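PDB 3QNK: putative lipoprotein from Bacteroides fragilis, which probably acts as an outer-membrane SusD-like lipoprotein that helps capture glycans at the cell surface for uptake. Local coordinates for residues H502-I505 against V506-S509; I323-H326 against G327-I330; V24-L27 against Y28-I31. All coordinates share one frame; numbering follows the deposited sequence.

Contact 1: H502-I505 against V506-S509; sequences HDEI and VRSS
The short C-terminal helix 502-507 brings His502 against Val506 and Glu504 against Arg507, one turn apart. Its first turn is closed by Val506 N, which donates to His502 O at 3.0 Å. The next bond, from Arg507 N to Asp503 O, is weak at 3.3 Å. Ser508 no longer has helical backbone angles.

On one side, CG1 of Val506 lies over a face of the His502 imidazole. It sits 3.7 Å from the ring centroid, a CH-pi contact. The methyl is displaced toward the rim and comes nearest to His502 NE2, at 3.4 Å. The ring is swung there by a first torsion of -180°, which sets CG opposite the backbone N. The second Val506 methyl, CG2, rests 3.4 Å from Asp503 O.

Elsewhere on the helix, Glu504 and Arg507 run alongside each other in the same direction. They form a salt bridge through one oxygen, with Glu504 OE2 2.8 Å from Arg507 NH2. The N-H points poorly at the acceptor, so the hydrogen-bond part is weak. The carboxylate and guanidinium planes are 56° apart, and OE1 of Glu504 lies above one face of the guanidinium, near its rim. The Glu504 chain folds at chi2 (73°), which turns the carboxylate toward Arg507.

A second subunit meets this surface. Its Ser57 hydrogen-bonds Asp503 OD1, its Tyr54 packs on Val506, and its Tyr250 packs on Arg507. A phosphate ion, probably an additive of the crystal, lies beside His502.

The arrangement is that of a short surface alpha-helix, with an i to i+4 CH-pi contact and an i to i+3 salt bridge, placed at a subunit interface.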
ATOM      1  N   HIS B 502     -13.377   2.971   6.885  1.00 52.18           N
ATOM      2  CA  HIS B 502     -14.724   3.273   6.385  1.00 53.82           C
ATOM      3  C   HIS B 502     -15.081   2.575   5.089  1.00 61.34           C
ATOM      4  O   HIS B 502     -16.183   2.034   4.978  1.00 61.67           O
ATOM      5  CB  HIS B 502     -14.868   4.775   6.178  1.00 55.07           C
ATOM      6  CG  HIS B 502     -16.215   5.201   5.675  1.00 60.44           C
ATOM      7  ND1 HIS B 502     -17.328   5.230   6.507  1.00 62.45           N
ATOM      8  CD2 HIS B 502     -16.590   5.594   4.433  1.00 63.16           C
ATOM      9  CE1 HIS B 502     -18.311   5.693   5.766  1.00 62.30           C
ATOM     10  NE2 HIS B 502     -17.922   5.905   4.505  1.00 63.22           N
ATOM     11  N   ASP B 503     -14.172   2.615   4.102  1.00 59.54           N
ATOM     12  CA  ASP B 503     -14.424   2.046   2.782  1.00 60.05           C
ATOM     13  C   ASP B 503     -14.632   0.550   2.858  1.00 63.20           C
ATOM     14  O   ASP B 503     -15.388   0.003   2.057  1.00 63.73           O
ATOM     15  CB  ASP B 503     -13.290   2.403   1.806  1.00 61.88           C
ATOM     16  CG  ASP B 503     -13.330   3.824   1.268  1.00 71.92           C
ATOM     17  OD1 ASP B 503     -14.317   4.553   1.568  1.00 71.36           O
ATOM     18  OD2 ASP B 503     -12.400   4.199   0.512  1.00 80.39           O
ATOM     19  N   GLU B 504     -14.000  -0.098   3.850  1.00 57.67           N
ATOM     20  CA  GLU B 504     -14.106  -1.533   4.092  1.00 56.54           C
ATOM     21  C   GLU B 504     -15.513  -1.881   4.614  1.00 58.51           C
ATOM     22  O   GLU B 504     -16.130  -2.845   4.141  1.00 59.80           O
ATOM     23  CB  GLU B 504     -13.019  -1.962   5.072  1.00 56.91           C
ATOM     24  CG  GLU B 504     -12.542  -3.378   4.856  1.00 77.68           C
ATOM     25  CD  GLU B 504     -11.673  -3.650   3.644  1.00111.16           C
ATOM     26  OE1 GLU B 504     -11.146  -2.679   3.051  1.00101.96           O
ATOM     27  OE2 GLU B 504     -11.487  -4.846   3.317  1.00113.92           O
ATOM     28  N   ILE B 505     -16.021  -1.065   5.558  1.00 51.10           N
ATOM     29  CA  ILE B 505     -17.339  -1.203   6.184  1.00 49.33           C
ATOM     30  C   ILE B 505     -18.472  -0.991   5.171  1.00 57.70           C
ATOM     31  O   ILE B 505     -19.464  -1.704   5.257  1.00 58.91           O
ATOM     32  CB  ILE B 505     -17.486  -0.182   7.352  1.00 49.04           C
ATOM     33  CG1 ILE B 505     -16.526  -0.454   8.494  1.00 47.64           C
ATOM     34  CG2 ILE B 505     -18.942  -0.054   7.838  1.00 46.00           C
ATOM     35  CD1 ILE B 505     -16.799  -1.700   9.301  1.00 58.25           C
ATOM     36  N   VAL B 506     -18.363   0.031   4.281  1.00 55.58           N
ATOM     37  CA  VAL B 506     -19.420   0.368   3.320  1.00 57.44           C
ATOM     38  C   VAL B 506     -19.500  -0.686   2.204  1.00 63.39           C
ATOM     39  O   VAL B 506     -20.564  -0.844   1.607  1.00 65.29           O
ATOM     40  CB  VAL B 506     -19.357   1.821   2.736  1.00 60.93           C
ATOM     41  CG1 VAL B 506     -19.328   2.847   3.844  1.00 59.65           C
ATOM     42  CG2 VAL B 506     -18.175   2.014   1.804  1.00 61.11           C
ATOM     43  N   ARG B 507     -18.390  -1.381   1.950  1.00 60.39           N
ATOM     44  CA  ARG B 507     -18.199  -2.459   0.967  1.00 62.50           C
ATOM     45  C   ARG B 507     -19.051  -3.702   1.285  1.00 66.96           C
ATOM     46  O   ARG B 507     -19.505  -4.382   0.364  1.00 67.67           O
ATOM     47  CB  ARG B 507     -16.709  -2.861   0.998  1.00 62.81           C
ATOM     48  CG  ARG B 507     -16.168  -3.494  -0.239  1.00 70.87           C
ATOM     49  CD  ARG B 507     -14.705  -3.146  -0.417  1.00 79.23           C
ATOM     50  NE  ARG B 507     -13.809  -4.071   0.284  1.00 87.13           N
ATOM     51  CZ  ARG B 507     -12.561  -4.334  -0.101  1.00111.99           C
ATOM     52  NH1 ARG B 507     -12.061  -3.770  -1.196  1.00 94.69           N
ATOM     53  NH2 ARG B 507     -11.811  -5.185   0.591  1.00111.40           N
ATOM     54  N   SER B 508     -19.235  -3.993   2.590  1.00 62.49           N
ATOM     55  CA  SER B 508     -19.918  -5.175   3.101  1.00 62.80           C
ATOM     56  C   SER B 508     -21.060  -4.846   4.061  1.00 68.16           C
ATOM     57  O   SER B 508     -20.890  -4.058   4.999  1.00 67.03           O
ATOM     58  CB  SER B 508     -18.900  -6.061   3.810  1.00 64.11           C
ATOM     59  OG  SER B 508     -19.318  -7.407   3.946  1.00 75.35           O
ATOM     60  N   SER B 509     -22.219  -5.502   3.857  1.00 65.95           N
ATOM     61  CA  SER B 509     -23.374  -5.306   4.745  1.00 65.89           C
ATOM     62  C   SER B 509     -23.115  -5.916   6.109  1.00 68.55           C
ATOM     63  O   SER B 509     -23.490  -5.324   7.128  1.00 70.36           O
ATOM     64  CB  SER B 509     -24.634  -5.934   4.163  1.00 72.22           C
ATOM     65  OG  SER B 509     -24.655  -5.902   2.744  1.00 91.62           O
TER

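Contact 2: I323-H326 against G327-I330; sequences IVFH and GSQI
Ser328 folds back on Phe325 and Val324 at a type II beta turn from Phe325 to Ser328, with Gly327 at its third position. Ser328 bonds back to Phe325 twice. Its backbone N donates to Phe325 O at 2.9 Å, closing the turn. Its side-chain OG accepts from Phe325 N at 2.8 Å, and this bond is nearly straight at 162°. The Ser328 first torsion sets OG beside its own backbone N, facing Phe325.

The same OG lies over the centre of one face of the Phe325 ring, 3.2 Å above its plane. The ring reaches this place because Phe325 CG sits between its backbone N and carbonyl carbon (chi1 51°), folding the ring over the turn.

Gly327 has a positive phi of 98°. There a CB would clash with His326 O, so the residue suits this type II turn. Val324 packs its CG1 against Ser328 CB at 4.1 Å. Its CG2 meets Ile330 CG2 more loosely, at 4.4 Å.

Strand 323-324 follows directly on helix 317-322 and leads into the turn; Phe319 of that helix meets the Phe325 ring. His326 hydrogen-bonds Arg343 and Pro478 and stacks on Phe475. Strand 323-324 pairs antiparallel with 360-361, and strand 329-330 pairs antiparallel with 339-340, so the turn leads the chain from one two-stranded sheet into another.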
ATOM      1  N   ILE B 323      17.613   6.409  27.644  1.00 43.68           N
ATOM      2  CA  ILE B 323      17.437   7.838  27.456  1.00 43.16           C
ATOM      3  C   ILE B 323      18.710   8.571  27.053  1.00 48.69           C
ATOM      4  O   ILE B 323      19.732   8.469  27.734  1.00 50.49           O
ATOM      5  CB  ILE B 323      16.824   8.446  28.771  1.00 45.64           C
ATOM      6  CG1 ILE B 323      15.550   7.691  29.270  1.00 45.60           C
ATOM      7  CG2 ILE B 323      16.561   9.937  28.667  1.00 47.03           C
ATOM      8  CD1 ILE B 323      14.386   7.445  28.237  1.00 47.45           C
ATOM      9  N   VAL B 324      18.603   9.358  25.961  1.00 44.47           N
ATOM     10  CA  VAL B 324      19.596  10.311  25.479  1.00 45.06           C
ATOM     11  C   VAL B 324      19.092  11.666  26.020  1.00 50.41           C
ATOM     12  O   VAL B 324      17.994  12.114  25.638  1.00 48.50           O
ATOM     13  CB  VAL B 324      19.788  10.299  23.928  1.00 48.36           C
ATOM     14  CG1 VAL B 324      20.770  11.382  23.474  1.00 48.53           C
ATOM     15  CG2 VAL B 324      20.214   8.932  23.427  1.00 48.00           C
ATOM     16  N   PHE B 325      19.865  12.268  26.954  1.00 47.94           N
ATOM     17  CA  PHE B 325      19.510  13.523  27.633  1.00 47.43           C
ATOM     18  C   PHE B 325      20.645  14.587  27.517  1.00 53.07           C
ATOM     19  O   PHE B 325      21.708  14.314  26.982  1.00 51.30           O
ATOM     20  CB  PHE B 325      19.163  13.253  29.116  1.00 47.69           C
ATOM     21  CG  PHE B 325      20.245  12.440  29.798  1.00 50.05           C
ATOM     22  CD1 PHE B 325      21.389  13.051  30.300  1.00 52.18           C
ATOM     23  CD2 PHE B 325      20.132  11.055  29.913  1.00 51.01           C
ATOM     24  CE1 PHE B 325      22.403  12.299  30.866  1.00 51.80           C
ATOM     25  CE2 PHE B 325      21.146  10.309  30.490  1.00 53.57           C
ATOM     26  CZ  PHE B 325      22.285  10.935  30.940  1.00 51.97           C
ATOM     27  N   HIS B 326      20.376  15.820  27.975  1.00 51.98           N
ATOM     28  CA  HIS B 326      21.346  16.905  27.937  1.00 51.34           C
ATOM     29  C   HIS B 326      22.600  16.449  28.633  1.00 57.79           C
ATOM     30  O   HIS B 326      22.556  16.073  29.805  1.00 59.48           O
ATOM     31  CB  HIS B 326      20.774  18.151  28.602  1.00 50.65           C
ATOM     32  CG  HIS B 326      21.700  19.331  28.565  1.00 54.55           C
ATOM     33  ND1 HIS B 326      21.903  20.052  27.398  1.00 56.04           N
ATOM     34  CD2 HIS B 326      22.437  19.896  29.553  1.00 54.97           C
ATOM     35  CE1 HIS B 326      22.741  21.019  27.711  1.00 54.95           C
ATOM     36  NE2 HIS B 326      23.089  20.971  28.989  1.00 55.02           N
ATOM     37  N   GLY B 327      23.694  16.408  27.888  1.00 54.44           N
ATOM     38  CA  GLY B 327      24.987  15.992  28.419  1.00 53.87           C
ATOM     39  C   GLY B 327      25.374  14.554  28.147  1.00 54.99           C
ATOM     40  O   GLY B 327      26.467  14.145  28.546  1.00 57.80           O
ATOM     41  N   SER B 328      24.500  13.777  27.478  1.00 46.80           N
ATOM     42  CA  SER B 328      24.786  12.392  27.097  1.00 46.08           C
ATOM     43  C   SER B 328      25.867  12.346  26.025  1.00 54.65           C
ATOM     44  O   SER B 328      25.820  13.126  25.056  1.00 57.14           O
ATOM     45  CB  SER B 328      23.548  11.683  26.533  1.00 45.54           C
ATOM     46  OG  SER B 328      22.471  11.520  27.433  1.00 51.67           O
ATOM     47  N   GLN B 329      26.806  11.405  26.177  1.00 49.37           N
ATOM     48  CA  GLN B 329      27.817  11.106  25.187  1.00 49.83           C
ATOM     49  C   GLN B 329      27.383   9.890  24.388  1.00 57.68           C
ATOM     50  O   GLN B 329      26.997   8.863  24.977  1.00 58.68           O
ATOM     51  CB  GLN B 329      29.149  10.872  25.839  1.00 51.53           C
ATOM     52  CG  GLN B 329      29.882  12.151  26.070  1.00 72.05           C
ATOM     53  CD  GLN B 329      31.153  11.845  26.779  1.00 87.51           C
ATOM     54  OE1 GLN B 329      31.155  11.592  27.983  1.00 82.35           O
ATOM     55  NE2 GLN B 329      32.253  11.810  26.033  1.00 81.73           N
ATOM     56  N   ILE B 330      27.384  10.033  23.048  1.00 55.45           N
ATOM     57  CA  ILE B 330      26.999   9.006  22.079  1.00 55.57           C
ATOM     58  C   ILE B 330      28.042   8.969  20.959  1.00 61.18           C
ATOM     59  O   ILE B 330      28.825   9.903  20.837  1.00 62.15           O
ATOM     60  CB  ILE B 330      25.560   9.251  21.538  1.00 58.13           C
ATOM     61  CG1 ILE B 330      25.397  10.671  20.956  1.00 58.73           C
ATOM     62  CG2 ILE B 330      24.491   8.956  22.629  1.00 58.41           C
ATOM     63  CD1 ILE B 330      24.180  10.885  20.128  1.00 63.32           C
TER

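Contact 3: V24-L27 against Y28-I31; sequences VNDL and YSEI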
ATOM      1  N   VAL B  24       8.794 -19.491   1.774  1.00 63.49           N
ATOM      2  CA  VAL B  24       8.794 -19.277   3.226  1.00 61.37           C
ATOM      3  C   VAL B  24       9.664 -18.039   3.551  1.00 66.45           C
ATOM      4  O   VAL B  24       9.260 -17.238   4.385  1.00 64.63           O
ATOM      5  CB  VAL B  24       9.204 -20.548   3.994  1.00 64.09           C
ATOM      6  CG1 VAL B  24       9.157 -20.338   5.500  1.00 61.81           C
ATOM      7  CG2 VAL B  24       8.307 -21.712   3.612  1.00 64.67           C
ATOM      8  N   ASN B  25      10.777 -17.822   2.814  1.00 65.51           N
ATOM      9  CA  ASN B  25      11.615 -16.624   2.987  1.00 65.27           C
ATOM     10  C   ASN B  25      10.822 -15.365   2.681  1.00 68.88           C
ATOM     11  O   ASN B  25      10.974 -14.358   3.387  1.00 68.18           O
ATOM     12  CB  ASN B  25      12.854 -16.668   2.088  1.00 71.01           C
ATOM     13  CG  ASN B  25      13.922 -17.679   2.448  1.00 95.44           C
ATOM     14  OD1 ASN B  25      13.781 -18.530   3.347  1.00 90.19           O
ATOM     15  ND2 ASN B  25      15.024 -17.605   1.722  1.00 89.85           N
ATOM     16  N   ASP B  26       9.943 -15.436   1.646  1.00 64.42           N
ATOM     17  CA  ASP B  26       9.063 -14.333   1.261  1.00 61.87           C
ATOM     18  C   ASP B  26       8.073 -14.039   2.375  1.00 61.85           C
ATOM     19  O   ASP B  26       7.762 -12.871   2.623  1.00 58.67           O
ATOM     20  CB  ASP B  26       8.337 -14.656  -0.046  1.00 64.76           C
ATOM     21  CG  ASP B  26       7.505 -13.519  -0.604  1.00 74.90           C
ATOM     22  OD1 ASP B  26       8.064 -12.421  -0.797  1.00 76.75           O
ATOM     23  OD2 ASP B  26       6.303 -13.751  -0.911  1.00 77.15           O
ATOM     24  N   LEU B  27       7.591 -15.099   3.063  1.00 59.19           N
ATOM     25  CA  LEU B  27       6.644 -14.951   4.170  1.00 57.84           C
ATOM     26  C   LEU B  27       7.331 -14.284   5.356  1.00 60.18           C
ATOM     27  O   LEU B  27       6.728 -13.433   6.007  1.00 59.96           O
ATOM     28  CB  LEU B  27       6.012 -16.292   4.576  1.00 58.52           C
ATOM     29  CG  LEU B  27       5.112 -16.967   3.553  1.00 63.82           C
ATOM     30  CD1 LEU B  27       4.794 -18.384   3.967  1.00 65.03           C
ATOM     31  CD2 LEU B  27       3.834 -16.227   3.389  1.00 63.04           C
ATOM     32  N   TYR B  28       8.596 -14.620   5.606  1.00 56.32           N
ATOM     33  CA  TYR B  28       9.361 -13.965   6.668  1.00 55.83           C
ATOM     34  C   TYR B  28       9.591 -12.502   6.300  1.00 62.47           C
ATOM     35  O   TYR B  28       9.529 -11.636   7.171  1.00 63.10           O
ATOM     36  CB  TYR B  28      10.711 -14.660   6.904  1.00 56.61           C
ATOM     37  CG  TYR B  28      10.668 -15.847   7.843  1.00 55.64           C
ATOM     38  CD1 TYR B  28      10.656 -15.667   9.229  1.00 55.92           C
ATOM     39  CD2 TYR B  28      10.742 -17.152   7.354  1.00 56.16           C
ATOM     40  CE1 TYR B  28      10.664 -16.760  10.102  1.00 55.37           C
ATOM     41  CE2 TYR B  28      10.731 -18.251   8.215  1.00 56.67           C
ATOM     42  CZ  TYR B  28      10.705 -18.053   9.589  1.00 63.34           C
ATOM     43  OH  TYR B  28      10.693 -19.138  10.442  1.00 64.55           O
ATOM     44  N   SER B  29       9.820 -12.223   4.999  1.00 59.98           N
ATOM     45  CA  SER B  29      10.056 -10.867   4.487  1.00 59.45           C
ATOM     46  C   SER B  29       8.801  -9.982   4.667  1.00 64.51           C
ATOM     47  O   SER B  29       8.909  -8.753   4.668  1.00 65.33           O
ATOM     48  CB  SER B  29      10.520 -10.908   3.029  1.00 62.27           C
ATOM     49  OG  SER B  29       9.532 -10.475   2.108  1.00 72.06           O
ATOM     50  N   GLU B  30       7.631 -10.613   4.877  1.00 60.96           N
ATOM     51  CA  GLU B  30       6.377  -9.908   5.112  1.00 59.54           C
ATOM     52  C   GLU B  30       6.296  -9.367   6.541  1.00 63.16           C
ATOM     53  O   GLU B  30       5.361  -8.635   6.842  1.00 63.99           O
ATOM     54  CB  GLU B  30       5.164 -10.795   4.801  1.00 60.83           C
ATOM     55  CG  GLU B  30       4.885 -10.967   3.317  1.00 67.67           C
ATOM     56  CD  GLU B  30       4.589  -9.738   2.483  1.00 74.57           C
ATOM     57  OE1 GLU B  30       4.179  -8.697   3.047  1.00 72.72           O
ATOM     58  OE2 GLU B  30       4.744  -9.832   1.244  1.00 67.16           O
ATOM     59  N   ILE B  31       7.265  -9.695   7.415  1.00 58.46           N
ATOM     60  CA  ILE B  31       7.276  -9.144   8.770  1.00 56.83           C
ATOM     61  C   ILE B  31       7.615  -7.657   8.632  1.00 63.57           C
ATOM     62  O   ILE B  31       8.656  -7.309   8.049  1.00 64.89           O
ATOM     63  CB  ILE B  31       8.250  -9.886   9.730  1.00 58.52           C
ATOM     64  CG1 ILE B  31       7.846 -11.345   9.940  1.00 57.62           C
ATOM     65  CG2 ILE B  31       8.355  -9.138  11.075  1.00 57.26           C
ATOM     66  CD1 ILE B  31       8.986 -12.199  10.495  1.00 60.84           C
TER
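Val24 to Tyr28 belong to the C-terminal part of helix 17-29, and Tyr28 and Ser29 bond back onto Val24 and Asn25. Tyr28 N donates to Val24 O at 3.0 Å, and Ser29 N donates to Asn25 O at 2.9 Å. Glu30 N bonds to Leu27 O at 3.2 Å, three residues back. This donor stands well above the carbonyl plane, 72° out of it. Ile31 N bonds to Tyr28 O in the same three-residue step.

Among the side chains, Val24 and Tyr28 lie alongside each other and point the same way. CG1 of Val24 touches the ring at Tyr28 CE2, 3.8 Å away. A chi1 of -85° keeps Tyr28 CG beside its own backbone N, and the ring carbon CD2 then passes 3.3 Å from Val24 O. CA of Asn25 lies at the ring edge, near its plane. At its far end, Tyr28 OH hydrogen-bonds Glu110 and Ala179 N.

Ser29 OG turns back and donates to Asp26 O at 3.0 Å. The hydroxyl thus adds a side-chain bond to the backbone. CG of Glu30 also lies close to Asp26 O, at 3.5 Å.

Asn25 ND2 hydrogen-bonds Ile8 O of the second subunit.

Asp26 OD1 and Glu30 OE2 are 4.7 Å apart, and their like charges would probably repel. Lys86 forms salt bridges to both residues and Lys83 forms another to Glu30, which probably offsets the repulsion and ties this part of the chain electrostatically to helix 76-93.

The three contacts do not touch. Contacts 1 and 3 are the closest pair, with centres about 29 Å apart and nearest atoms about 16 Å apart. Both also meet the second subunit, so each takes part in the dimer. Contact 2 lies on the opposite side of the chain's centre from contact 1, with centres about 48 Å apart. Its centre is about 37 Å from that of contact 3, and no other chain of the assembly touches it. Phosphate beside contact 1 and acetate near Ile31 of contact 3 are probably crystallisation additives. They do not by themselves establish a glycan site.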